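PDB 2WJ9: intergenic-region protein from Escherichia coli CFT073, which probably counters host restriction of incoming DNA as a member of the antirestriction protein family. Local coordinates for residues F104-P109 with S131-G136; L46-V51 with N94-N99; I67-T72 with A148-C153. All coordinates share one frame; numbering follows the deposited sequence.

Contact 1: residues F104-P109 with S131-G136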
loop_
_atom_site.group_PDB
_atom_site.type_symbol
_atom_site.label_atom_id
_atom_site.label_comp_id
_atom_site.label_asym_id
_atom_site.label_seq_id
_atom_site.Cartn_x
_atom_site.Cartn_y
_atom_site.Cartn_z
ATOM N N PHE B 104 6.548 7.039 10.500
ATOM C CA PHE B 104 5.703 6.830 11.685
ATOM C C PHE B 104 6.355 7.356 12.973
ATOM O O PHE B 104 7.462 7.892 12.963
ATOM C CB PHE B 104 5.311 5.348 11.813
ATOM C CG PHE B 104 6.455 4.425 12.132
ATOM C CD1 PHE B 104 6.673 3.992 13.427
ATOM C CD2 PHE B 104 7.308 3.974 11.129
ATOM C CE1 PHE B 104 7.718 3.125 13.731
ATOM C CE2 PHE B 104 8.359 3.106 11.427
ATOM C CZ PHE B 104 8.562 2.681 12.722
ATOM N N MET B 105 5.647 7.241 14.086
ATOM C CA MET B 105 6.209 7.595 15.388
ATOM C C MET B 105 5.936 6.478 16.381
ATOM O O MET B 105 4.879 5.851 16.333
ATOM C CB MET B 105 5.642 8.927 15.903
ATOM C CG MET B 105 4.158 8.917 16.230
ATOM S SD MET B 105 3.478 10.537 16.694
ATOM C CE MET B 105 4.757 11.148 17.760
ATOM N N ALA B 106 6.895 6.228 17.264
ATOM C CA ALA B 106 6.764 5.168 18.271
ATOM C C ALA B 106 7.791 5.342 19.383
ATOM O O ALA B 106 8.765 6.070 19.222
ATOM C CB ALA B 106 6.955 3.801 17.602
ATOM N N PRO B 107 7.576 4.676 20.524
ATOM C CA PRO B 107 8.718 4.448 21.412
ATOM C C PRO B 107 9.789 3.541 20.773
ATOM O O PRO B 107 9.522 2.829 19.795
ATOM C CB PRO B 107 8.092 3.770 22.641
ATOM C CG PRO B 107 6.625 4.078 22.555
ATOM C CD PRO B 107 6.322 4.161 21.090
ATOM N N GLU B 108 10.988 3.585 21.339
ATOM C CA GLU B 108 12.147 2.829 20.855
ATOM C C GLU B 108 11.886 1.315 20.814
ATOM O O GLU B 108 11.191 0.791 21.684
ATOM C CB GLU B 108 13.316 3.113 21.802
ATOM C CG GLU B 108 14.673 2.664 21.349
ATOM C CD GLU B 108 15.733 3.068 22.355
ATOM O OE1 GLU B 108 16.548 3.964 22.042
ATOM O OE2 GLU B 108 15.728 2.512 23.475
ATOM N N PRO B 109 12.435 0.605 19.806
ATOM C CA PRO B 109 12.382 -0.863 19.818
ATOM C C PRO B 109 13.338 -1.508 20.824
ATOM O O PRO B 109 14.141 -0.817 21.451
ATOM C CB PRO B 109 12.787 -1.242 18.387
ATOM C CG PRO B 109 13.627 -0.116 17.922
ATOM C CD PRO B 109 13.094 1.119 18.590
ATOM N N SER B 131 5.132 -4.947 22.611
ATOM C CA SER B 131 6.166 -3.961 22.948
ATOM C C SER B 131 5.657 -2.532 22.751
ATOM O O SER B 131 4.720 -2.303 21.976
ATOM C CB SER B 131 7.423 -4.172 22.096
ATOM O OG SER B 131 7.165 -3.929 20.722
ATOM N N PRO B 132 6.248 -1.562 23.474
ATOM C CA PRO B 132 5.964 -0.155 23.158
ATOM C C PRO B 132 6.112 0.207 21.669
ATOM O O PRO B 132 5.233 0.905 21.137
ATOM C CB PRO B 132 6.961 0.598 24.042
ATOM C CG PRO B 132 7.106 -0.295 25.246
ATOM C CD PRO B 132 7.118 -1.685 24.663
ATOM N N GLU B 133 7.172 -0.266 21.001
ATOM C CA GLU B 133 7.330 -0.022 19.540
ATOM C C GLU B 133 6.110 -0.493 18.759
ATOM O O GLU B 133 5.565 0.251 17.933
ATOM C CB GLU B 133 8.586 -0.686 18.898
ATOM C CG GLU B 133 8.920 -0.076 17.467
ATOM C CD GLU B 133 9.506 -1.034 16.391
ATOM O OE1 GLU B 133 9.638 -2.253 16.616
ATOM O OE2 GLU B 133 9.841 -0.532 15.272
ATOM N N ALA B 134 5.699 -1.739 18.995
ATOM C CA ALA B 134 4.571 -2.324 18.259
ATOM C C ALA B 134 3.250 -1.580 18.511
ATOM O O ALA B 134 2.459 -1.370 17.584
ATOM C CB ALA B 134 4.428 -3.806 18.576
ATOM N N ALA B 135 3.017 -1.184 19.765
ATOM C CA ALA B 135 1.868 -0.334 20.109
ATOM C C ALA B 135 1.825 0.966 19.292
ATOM O O ALA B 135 0.772 1.351 18.770
ATOM C CB ALA B 135 1.877 -0.018 21.599
ATOM N N GLY B 136 2.969 1.640 19.182
ATOM C CA GLY B 136 3.077 2.853 18.374
ATOM C C GLY B 136 2.761 2.621 16.898
ATOM O O GLY B 136 2.076 3.435 16.258
HETATM O O HOH W 1 9.697 -1.093 22.429
#

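Contact 2: residues L46-V51 with N94-N99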
loop_
_atom_site.group_PDB
_atom_site.type_symbol
_atom_site.label_atom_id
_atom_site.label_comp_id
_atom_site.label_asym_id
_atom_site.label_seq_id
_atom_site.Cartn_x
_atom_site.Cartn_y
_atom_site.Cartn_z
ATOM N N LEU B 46 12.128 -4.312 4.600
ATOM C CA LEU B 46 11.785 -2.979 5.093
ATOM C C LEU B 46 12.528 -2.673 6.403
ATOM O O LEU B 46 12.701 -3.550 7.268
ATOM C CB LEU B 46 10.264 -2.835 5.242
ATOM C CG LEU B 46 9.483 -3.050 3.937
ATOM C CD1 LEU B 46 7.979 -3.055 4.186
ATOM C CD2 LEU B 46 9.833 -2.007 2.860
ATOM N N VAL B 47 12.982 -1.427 6.526
ATOM C CA VAL B 47 13.803 -0.992 7.654
ATOM C C VAL B 47 13.366 0.406 8.088
ATOM O O VAL B 47 13.165 1.281 7.242
ATOM C CB VAL B 47 15.302 -0.968 7.284
ATOM C CG1 VAL B 47 16.137 -0.361 8.411
ATOM C CG2 VAL B 47 15.789 -2.379 6.948
ATOM N N ALA B 48 13.202 0.586 9.402
ATOM C CA ALA B 48 12.893 1.886 10.006
ATOM C C ALA B 48 14.177 2.551 10.516
ATOM O O ALA B 48 15.029 1.894 11.129
ATOM C CB ALA B 48 11.918 1.709 11.152
ATOM N N THR B 49 14.320 3.850 10.267
ATOM C CA THR B 49 15.513 4.603 10.699
ATOM C C THR B 49 15.067 5.839 11.484
ATOM O O THR B 49 14.165 6.562 11.049
ATOM C CB THR B 49 16.382 5.033 9.497
ATOM O OG1 THR B 49 16.852 3.874 8.800
ATOM C CG2 THR B 49 17.574 5.863 9.957
ATOM N N ILE B 50 15.669 6.058 12.648
ATOM C CA ILE B 50 15.269 7.175 13.510
ATOM C C ILE B 50 15.579 8.504 12.810
ATOM O O ILE B 50 16.556 8.608 12.049
ATOM C CB ILE B 50 15.915 7.086 14.922
ATOM C CG1 ILE B 50 15.237 8.057 15.890
ATOM C CG2 ILE B 50 17.413 7.342 14.867
ATOM C CD1 ILE B 50 15.607 7.808 17.354
ATOM N N VAL B 51 14.712 9.493 13.024
ATOM C CA VAL B 51 14.907 10.837 12.484
ATOM C C VAL B 51 15.850 11.604 13.425
ATOM O O VAL B 51 15.606 11.659 14.622
ATOM C CB VAL B 51 13.559 11.592 12.342
ATOM C CG1 VAL B 51 13.786 13.015 11.831
ATOM C CG2 VAL B 51 12.604 10.829 11.412
ATOM N N ASN B 94 9.686 8.689 19.537
ATOM C CA ASN B 94 10.605 9.106 18.473
ATOM C C ASN B 94 9.921 9.082 17.106
ATOM O O ASN B 94 8.861 8.472 16.935
ATOM C CB ASN B 94 11.822 8.179 18.418
ATOM C CG ASN B 94 12.552 8.077 19.744
ATOM O OD1 ASN B 94 12.884 6.977 20.197
ATOM N ND2 ASN B 94 12.824 9.216 20.364
ATOM N N LEU B 95 10.552 9.743 16.137
ATOM C CA LEU B 95 10.071 9.772 14.762
ATOM C C LEU B 95 10.960 8.896 13.878
ATOM O O LEU B 95 12.181 8.869 14.049
ATOM C CB LEU B 95 10.019 11.211 14.240
ATOM C CG LEU B 95 9.283 12.237 15.115
ATOM C CD1 LEU B 95 9.246 13.615 14.448
ATOM C CD2 LEU B 95 7.860 11.772 15.464
ATOM N N TYR B 96 10.327 8.182 12.942
ATOM C CA TYR B 96 11.003 7.203 12.075
ATOM C C TYR B 96 10.584 7.323 10.597
ATOM O O TYR B 96 9.424 7.596 10.286
ATOM C CB TYR B 96 10.710 5.770 12.555
ATOM C CG TYR B 96 11.247 5.469 13.933
ATOM C CD1 TYR B 96 12.557 5.033 14.111
ATOM C CD2 TYR B 96 10.452 5.633 15.061
ATOM C CE1 TYR B 96 13.059 4.765 15.379
ATOM C CE2 TYR B 96 10.938 5.358 16.334
ATOM C CZ TYR B 96 12.248 4.934 16.490
ATOM O OH TYR B 96 12.742 4.676 17.761
ATOM N N THR B 97 11.543 7.090 9.704
ATOM C CA THR B 97 11.290 6.925 8.265
ATOM C C THR B 97 11.481 5.462 7.843
ATOM O O THR B 97 12.244 4.729 8.478
ATOM C CB THR B 97 12.206 7.844 7.399
ATOM O OG1 THR B 97 13.596 7.522 7.592
ATOM C CG2 THR B 97 11.964 9.315 7.743
ATOM N N LEU B 98 10.780 5.060 6.778
ATOM C CA LEU B 98 10.866 3.703 6.218
ATOM C C LEU B 98 11.492 3.792 4.815
ATOM O O LEU B 98 11.309 4.790 4.125
ATOM C CB LEU B 98 9.469 3.046 6.158
ATOM C CG LEU B 98 8.811 2.579 7.480
ATOM C CD1 LEU B 98 7.314 2.403 7.304
ATOM C CD2 LEU B 98 9.446 1.295 8.013
ATOM N N ASN B 99 12.205 2.750 4.400
ATOM C CA ASN B 99 12.878 2.738 3.076
ATOM C C ASN B 99 11.950 2.452 1.877
ATOM O O ASN B 99 12.432 2.296 0.732
ATOM C CB ASN B 99 14.072 1.775 3.081
ATOM C CG ASN B 99 13.681 0.338 3.396
ATOM O OD1 ASN B 99 12.635 0.085 3.986
ATOM N ND2 ASN B 99 14.530 -0.608 3.014
HETATM O O HOH W 2 15.379 8.854 9.130
HETATM O O HOH W 3 12.983 11.167 16.619
#

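Contact 3: residues I67-T72 with A148-C153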
loop_
_atom_site.group_PDB
_atom_site.type_symbol
_atom_site.label_atom_id
_atom_site.label_comp_id
_atom_site.label_asym_id
_atom_site.label_seq_id
_atom_site.Cartn_x
_atom_site.Cartn_y
_atom_site.Cartn_z
ATOM N N ILE B 67 -1.368 16.468 2.817
ATOM C CA ILE B 67 -2.579 15.879 3.386
ATOM C C ILE B 67 -3.308 16.900 4.258
ATOM O O ILE B 67 -2.690 17.532 5.109
ATOM C CB ILE B 67 -2.235 14.623 4.238
ATOM C CG1 ILE B 67 -1.558 13.546 3.364
ATOM C CG2 ILE B 67 -3.497 14.072 4.943
ATOM C CD1 ILE B 67 -0.796 12.474 4.165
ATOM N N PRO B 68 -4.635 17.052 4.074
ATOM C CA PRO B 68 -5.360 17.996 4.930
ATOM C C PRO B 68 -5.199 17.683 6.417
ATOM O O PRO B 68 -5.227 16.519 6.811
ATOM C CB PRO B 68 -6.820 17.819 4.491
ATOM C CG PRO B 68 -6.718 17.338 3.070
ATOM C CD PRO B 68 -5.532 16.415 3.090
ATOM N N GLN B 69 -5.002 18.726 7.217
ATOM C CA GLN B 69 -4.840 18.600 8.674
ATOM C C GLN B 69 -3.606 17.813 9.127
ATOM O O GLN B 69 -3.618 17.197 10.193
ATOM C CB GLN B 69 -6.104 18.011 9.323
ATOM C CG GLN B 69 -7.334 18.861 9.132
ATOM C CD GLN B 69 -8.432 18.455 10.073
ATOM O OE1 GLN B 69 -9.326 17.698 9.705
ATOM N NE2 GLN B 69 -8.345 18.917 11.311
ATOM N N TRP B 70 -2.522 17.878 8.355
ATOM C CA TRP B 70 -1.297 17.146 8.710
ATOM C C TRP B 70 -0.744 17.558 10.078
ATOM O O TRP B 70 -0.115 16.754 10.755
ATOM C CB TRP B 70 -0.199 17.242 7.622
ATOM C CG TRP B 70 0.216 18.628 7.241
ATOM C CD1 TRP B 70 -0.203 19.328 6.146
ATOM C CD2 TRP B 70 1.148 19.485 7.930
ATOM N NE1 TRP B 70 0.384 20.568 6.123
ATOM C CE2 TRP B 70 1.219 20.693 7.203
ATOM C CE3 TRP B 70 1.917 19.357 9.093
ATOM C CZ2 TRP B 70 2.032 21.756 7.596
ATOM C CZ3 TRP B 70 2.714 20.418 9.488
ATOM C CH2 TRP B 70 2.760 21.604 8.747
ATOM N N VAL B 71 -0.975 18.802 10.490
ATOM C CA VAL B 71 -0.424 19.291 11.754
ATOM C C VAL B 71 -1.117 18.612 12.944
ATOM O O VAL B 71 -0.584 18.618 14.054
ATOM C CB VAL B 71 -0.526 20.827 11.866
ATOM C CG1 VAL B 71 -1.965 21.246 12.092
ATOM C CG2 VAL B 71 0.383 21.346 12.982
ATOM N N THR B 72 -2.286 18.019 12.693
ATOM C CA THR B 72 -3.056 17.316 13.734
ATOM C C THR B 72 -2.719 15.826 13.866
ATOM O O THR B 72 -3.192 15.159 14.801
ATOM C CB THR B 72 -4.595 17.423 13.492
ATOM O OG1 THR B 72 -4.989 16.547 12.425
ATOM C CG2 THR B 72 -5.007 18.849 13.180
ATOM N N ALA B 148 -7.398 8.796 6.126
ATOM C CA ALA B 148 -7.574 8.549 4.688
ATOM C C ALA B 148 -9.064 8.498 4.312
ATOM O O ALA B 148 -9.487 9.070 3.300
ATOM C CB ALA B 148 -6.875 7.252 4.275
ATOM N N CYS B 149 -9.863 7.837 5.141
ATOM C CA CYS B 149 -11.297 7.727 4.869
ATOM C C CYS B 149 -12.039 9.058 5.052
ATOM O O CYS B 149 -13.001 9.337 4.336
ATOM C CB CYS B 149 -11.948 6.643 5.724
ATOM S SG CYS B 149 -11.330 4.989 5.401
ATOM N N ARG B 150 -11.594 9.872 6.004
ATOM C CA ARG B 150 -12.192 11.187 6.218
ATOM C C ARG B 150 -11.852 12.174 5.092
ATOM O O ARG B 150 -12.720 12.896 4.614
ATOM C CB ARG B 150 -11.767 11.766 7.574
ATOM C CG ARG B 150 -12.247 13.191 7.794
ATOM C CD ARG B 150 -11.942 13.704 9.178
ATOM N NE ARG B 150 -12.303 15.113 9.289
ATOM C CZ ARG B 150 -12.211 15.843 10.400
ATOM N NH1 ARG B 150 -11.780 15.301 11.524
ATOM N NH2 ARG B 150 -12.558 17.122 10.387
ATOM N N THR B 151 -10.584 12.210 4.692
ATOM C CA THR B 151 -10.102 13.236 3.766
ATOM C C THR B 151 -10.225 12.861 2.292
ATOM O O THR B 151 -10.200 13.740 1.431
ATOM C CB THR B 151 -8.615 13.563 4.025
ATOM O OG1 THR B 151 -7.838 12.381 3.827
ATOM C CG2 THR B 151 -8.409 14.085 5.443
ATOM N N GLU B 152 -10.348 11.568 2.003
ATOM C CA GLU B 152 -10.254 11.049 0.627
ATOM C C GLU B 152 -8.962 11.519 -0.068
ATOM O O GLU B 152 -8.944 11.756 -1.279
ATOM C CB GLU B 152 -11.504 11.414 -0.193
ATOM C CG GLU B 152 -12.715 10.511 0.066
ATOM C CD GLU B 152 -12.626 9.141 -0.606
ATOM O OE1 GLU B 152 -11.743 8.918 -1.467
ATOM O OE2 GLU B 152 -13.468 8.280 -0.290
ATOM N N CYS B 153 -7.887 11.628 0.707
ATOM C CA CYS B 153 -6.578 12.035 0.195
ATOM C C CYS B 153 -5.691 10.798 -0.013
ATOM O O CYS B 153 -5.269 10.150 0.946
ATOM C CB CYS B 153 -5.923 13.012 1.167
ATOM S SG CYS B 153 -4.372 13.667 0.562
#

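Contact 1: residues F104-P109 with S131-G136
P107 and P132 meet with their rings crossed at about a right angle, and in that junction the end of a strand that includes F104 to A106 is pressed against the first turn of a helix. CB of P107 lies 3.6 Å from CB of P132, while P107 CD comes to 3.4 Å from P132 O, a carbonyl already engaged by the N-H of G136. Beside it, the methyl carbon A106 CB rests 3.8 Å from E133 O, with the bare backbone of G136 next to it; the A106 and G136 CA atoms are 4.4 Å apart. Strand and helix run nearly antiparallel, at 152°.

E133 covers the most ground. Its CG stands anti to the backbone N (chi1 -164°) and the chain then bends at chi2 (-146°), which carries the carboxylate along the strand between P109 and F104. E133 OE1 is 3.8 Å from P109 CB, and OE2 sits at the edge of the F104 ring, near its plane. The carboxylate is held from elsewhere, OE1 by H170 and OE2 weakly by Y166. No direct hydrogen bond joins the segments; a water accepts from E133 N at 3.0 Å, and its approach to E108 O is unusually short, so doubtful as a measured length. P107 O, 3.7 Å from E133 CB, is buried and has no polar partner in the model. S131 is the helix N-cap, its OG accepting from A134 N at 3.2 Å.

Strand 93-98 pairs with this strand through F104 and A106, W117 of strand 117-121 covers both prolines, and M105 turns the other way, against helix 73-84.

Contact 2: residues L46-V51 with N94-N99
A48, T49 and I50 pair antiparallel with L98, T97 and Y96, the N-to-C directions of the short segments 139° apart. T49 and T97 form the hydrogen-bonded pair: T49 N reaches T97 O at 2.9 Å and T97 N reaches T49 O at 3.0 Å. A further bond, V51 N to L95 O at 2.8 Å, extends the ladder, and CA-H...O contacts accompany it at the non-hydrogen-bonded pairs A48-L98 and I50-Y96.

Past L98 a side chain takes over from the backbone. N99 has its CG between its own N and carbonyl carbon (chi1 60°), which turns the amide back so that OD1 accepts from V47 N at 3.0 Å. The donor stands above the amide carbonyl plane, 51° out of it. N99 ND2 donates to the carbonyl Q45 O, which fixes the turn of the amide; the return bond, N99 N to V47 O, is weak.

A48, I50, Y96 and L98 share one face. I50 CB packs 3.7 Å from Y96 CE1, and the far end of the same isoleucine, CD1, reaches the N94 amide carbon. A48 CB meets L98 CD2 at 4.0 Å. On the other face stand the two threonines, and a water 2.7 Å from T97 OG1 donates to I50 O. V51 CG2 rests on L95 CB at 3.9 Å and on the methyl of T97.

The pair forms one side of a three-stranded antiparallel sheet, with strand 103-107 beyond strand 93-98. F104 of strand 103-107 and Y166 of helix 154-168 cover A48 and L98, whereas F59 of helix 59-64 packs on V51 and L95.

Contact 3: residues I67-T72 with A148-C153
The far end of Q69 lies over one face of the R150 guanidinium, offset toward its rim, with the amide plane turned 76° from the guanidinium plane. R150 arrives there as a fully extended chain, its CG anti to the backbone N (chi1 174°). The W70 indole does not touch 148-153; it packs on W60, P61 and F64 of helix 59-64. V71 CB lies 3.9 Å above one face of the W70 ring, offset toward the rim, and I67 O sits in plane at the edge.

The rest of the contact is apolar. P68 CD and I67 CG1 touch C153 SG at 3.9 Å and 4.0 Å, and P68 CB meets T151 CG2 at 4.2 Å. The sulfur is covalently linked to a beta-mercaptoethanol, probably from crystallisation. An ST turn shapes the helix end: T151 OG1 accepts from C153 N at 3.2 Å, and it also bonds to H147 O. The loop makes a type II turn from I67 to W70, and Q69 O then receives both T72 N and T72 OG1.

This surface contact joins the loop between helices 59-64 and 73-84 to the end of helix 132-151. I67 also reaches helix 154-168, while C149 is disulfide-bonded to C37 of the second subunit.

Contacts 1 and 2 meet in one three-stranded sheet: contact 2 pairs strand 48-50 with strand 93-98, and contact 1 packs the other outer strand, 103-107, on a helix. Their centres are 11 Å apart, and probable hydrogen bonds join them, A106 O to N94 N at 2.8 Å and F104 O to Y96 N at 2.9 Å. Contact 3 lies about 22 Å from contact 1 and 21 Å from contact 2, between centres. Helix 132-151 starts in contact 1 and ends in contact 3, where the second subunit is disulfide-bonded. C153 there carries the beta-mercaptoethanol; pentanediol molecules, probably from crystallisation, lie about 4 Å from the P68 side chain and 5 Å from that of L46 in contact 2.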